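Local coordinates for putative iron-uptake ABC transport system,periplasmic iron-binding protein (Campylobacter jejuni, PDB 3E13), which binds ferric iron in the periplasm and probably hands it to an ABC transporter for uptake into the cell, at residues N63-K68 against K300-I305. Numbering follows the deposited sequence.
Sequences NLTEAK and KIAENI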
loop_
_atom_site.group_PDB
_atom_site.type_symbol
_atom_site.label_atom_id
_atom_site.label_comp_id
_atom_site.label_asym_id
_atom_site.label_seq_id
_atom_site.Cartn_x
_atom_site.Cartn_y
_atom_site.Cartn_z
ATOM N N ASN A 63 8.897 2.265 1.617
ATOM C CA ASN A 63 9.702 2.375 0.412
ATOM C C ASN A 63 10.125 3.824 0.118
ATOM O O ASN A 63 11.208 4.074 -0.336
ATOM C CB ASN A 63 8.986 1.835 -0.803
ATOM C CG ASN A 63 8.736 0.342 -0.748
ATOM O OD1 ASN A 63 7.780 -0.176 -1.339
ATOM N ND2 ASN A 63 9.685 -0.413 -0.093
ATOM N N LEU A 64 9.222 4.780 0.326
ATOM C CA LEU A 64 9.567 6.176 0.183
ATOM C C LEU A 64 10.598 6.585 1.202
ATOM O O LEU A 64 11.528 7.290 0.864
ATOM C CB LEU A 64 8.311 7.069 0.354
ATOM C CG LEU A 64 7.350 6.882 -0.810
ATOM C CD1 LEU A 64 5.961 7.341 -0.351
ATOM C CD2 LEU A 64 7.775 7.644 -2.082
ATOM N N THR A 65 10.406 6.207 2.469
ATOM C CA THR A 65 11.384 6.590 3.494
ATOM C C THR A 65 12.737 5.905 3.266
ATOM O O THR A 65 13.798 6.488 3.564
ATOM C CB THR A 65 10.867 6.345 4.898
ATOM O OG1 THR A 65 10.608 4.965 5.066
ATOM C CG2 THR A 65 9.552 6.944 5.086
ATOM N N GLU A 66 12.719 4.682 2.802
ATOM C CA GLU A 66 13.990 3.976 2.470
ATOM C C GLU A 66 14.733 4.780 1.415
ATOM O O GLU A 66 15.944 5.018 1.536
ATOM C CB GLU A 66 13.759 2.568 1.910
ATOM C CG GLU A 66 13.349 1.531 2.926
ATOM C CD GLU A 66 13.011 0.185 2.334
ATOM O OE1 GLU A 66 13.572 -0.822 2.868
ATOM O OE2 GLU A 66 12.212 0.077 1.351
ATOM N N ALA A 67 14.020 5.182 0.367
ATOM C CA ALA A 67 14.619 5.966 -0.689
ATOM C C ALA A 67 15.155 7.304 -0.182
ATOM O O ALA A 67 16.266 7.724 -0.501
ATOM C CB ALA A 67 13.640 6.105 -1.861
ATOM N N LYS A 68 14.386 7.972 0.663
ATOM C CA LYS A 68 14.815 9.180 1.279
ATOM C C LYS A 68 16.115 8.980 2.054
ATOM O O LYS A 68 17.071 9.749 1.893
ATOM C CB LYS A 68 13.737 9.699 2.247
ATOM C CG LYS A 68 14.155 10.979 2.942
ATOM C CD LYS A 68 13.115 11.371 4.009
ATOM C CE LYS A 68 13.534 12.642 4.683
ATOM N NZ LYS A 68 12.724 12.984 5.881
ATOM N N LYS A 300 6.328 7.555 11.359
ATOM C CA LYS A 300 6.758 6.838 12.567
ATOM C C LYS A 300 6.763 5.311 12.357
ATOM O O LYS A 300 7.689 4.623 12.803
ATOM C CB LYS A 300 5.862 7.188 13.742
ATOM C CG LYS A 300 6.325 6.501 15.036
ATOM C CD LYS A 300 5.529 6.877 16.273
ATOM C CE LYS A 300 6.065 6.164 17.532
ATOM N NZ LYS A 300 5.844 4.627 17.630
ATOM N N ILE A 301 5.761 4.784 11.671
ATOM C CA ILE A 301 5.768 3.362 11.280
ATOM C C ILE A 301 7.068 3.039 10.554
ATOM O O ILE A 301 7.776 2.099 10.901
ATOM C CB ILE A 301 4.590 3.019 10.363
ATOM C CG1 ILE A 301 3.268 3.204 11.116
ATOM C CG2 ILE A 301 4.709 1.581 9.867
ATOM C CD1 ILE A 301 2.043 3.109 10.181
ATOM N N ALA A 302 7.365 3.855 9.548
ATOM C CA ALA A 302 8.489 3.606 8.646
ATOM C C ALA A 302 9.862 3.684 9.328
ATOM O O ALA A 302 10.862 3.162 8.799
ATOM C CB ALA A 302 8.438 4.520 7.492
ATOM N N GLU A 303 9.937 4.342 10.480
ATOM C CA GLU A 303 11.150 4.332 11.300
ATOM C C GLU A 303 11.553 2.935 11.771
ATOM O O GLU A 303 12.691 2.740 12.254
ATOM C CB GLU A 303 10.989 5.232 12.507
ATOM C CG GLU A 303 10.964 6.678 12.070
ATOM C CD GLU A 303 10.705 7.684 13.177
ATOM O OE1 GLU A 303 10.537 8.871 12.827
ATOM O OE2 GLU A 303 10.648 7.324 14.354
ATOM N N ASN A 304 10.637 1.980 11.673
ATOM C CA ASN A 304 10.878 0.639 12.147
ATOM C C ASN A 304 11.074 -0.405 11.054
ATOM O O ASN A 304 11.047 -1.617 11.317
ATOM C CB ASN A 304 9.725 0.241 13.044
ATOM C CG ASN A 304 9.638 1.136 14.276
ATOM O OD1 ASN A 304 10.372 0.937 15.232
ATOM N ND2 ASN A 304 8.766 2.152 14.246
ATOM N N ILE A 305 11.312 0.057 9.839
ATOM C CA ILE A 305 11.353 -0.848 8.717
ATOM C C ILE A 305 12.564 -1.784 8.756
ATOM O O ILE A 305 12.423 -2.956 8.417
ATOM C CB ILE A 305 11.244 -0.116 7.336
ATOM C CG1 ILE A 305 10.856 -1.081 6.236
ATOM C CG2 ILE A 305 12.502 0.699 7.020
ATOM C CD1 ILE A 305 9.416 -1.647 6.373
HETATM O O HOH W 1 12.432 4.194 6.821
#
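Ala302 sets its methyl against the side chain of Thr65, joining helix 61-69 of this periplasmic binding protein fold to the type I beta turn Ala302-Ile305, which links helices 298-302 and 305-315. Between the two segments, close packing is confined to this pair: Ala302 CB lies 3.3 Å from Thr65 OG1 and 3.6 Å from Thr65 CG2, so the methyl faces both branches of the threonine at once. With chi1 at 61°, OG1 is flanked by the backbone N on one side and the carbonyl carbon on the other, and from there it also bonds to the carbonyl oxygen of Ser62, one turn back in the same helix. Ala302 CB touches Ile61 and Ser62 too, and Trp96 also touches the Thr65 side chain.

The partly exposed Glu66 marks the looser side. Its CG comes no nearer than 4.3 Å to Ile305 CG2, a marginal van der Waals approach, and the carboxylate turns to its own helix instead. There Asn63 ND2 donates to Glu66 OE2 over 3.0 Å. The acceptor lies almost in the amide plane of Asn63, and the N-H...O angle is 154°; this should limit rotation of the carboxylate.

No direct hydrogen bond crosses between the segments. Polar coupling runs through one water, which donates to both sides and so uses its two protons to join a side chain to the turn's first carbonyl: Thr65 OG1 accepts at 2.6 Å and Ala302 O at 2.7 Å.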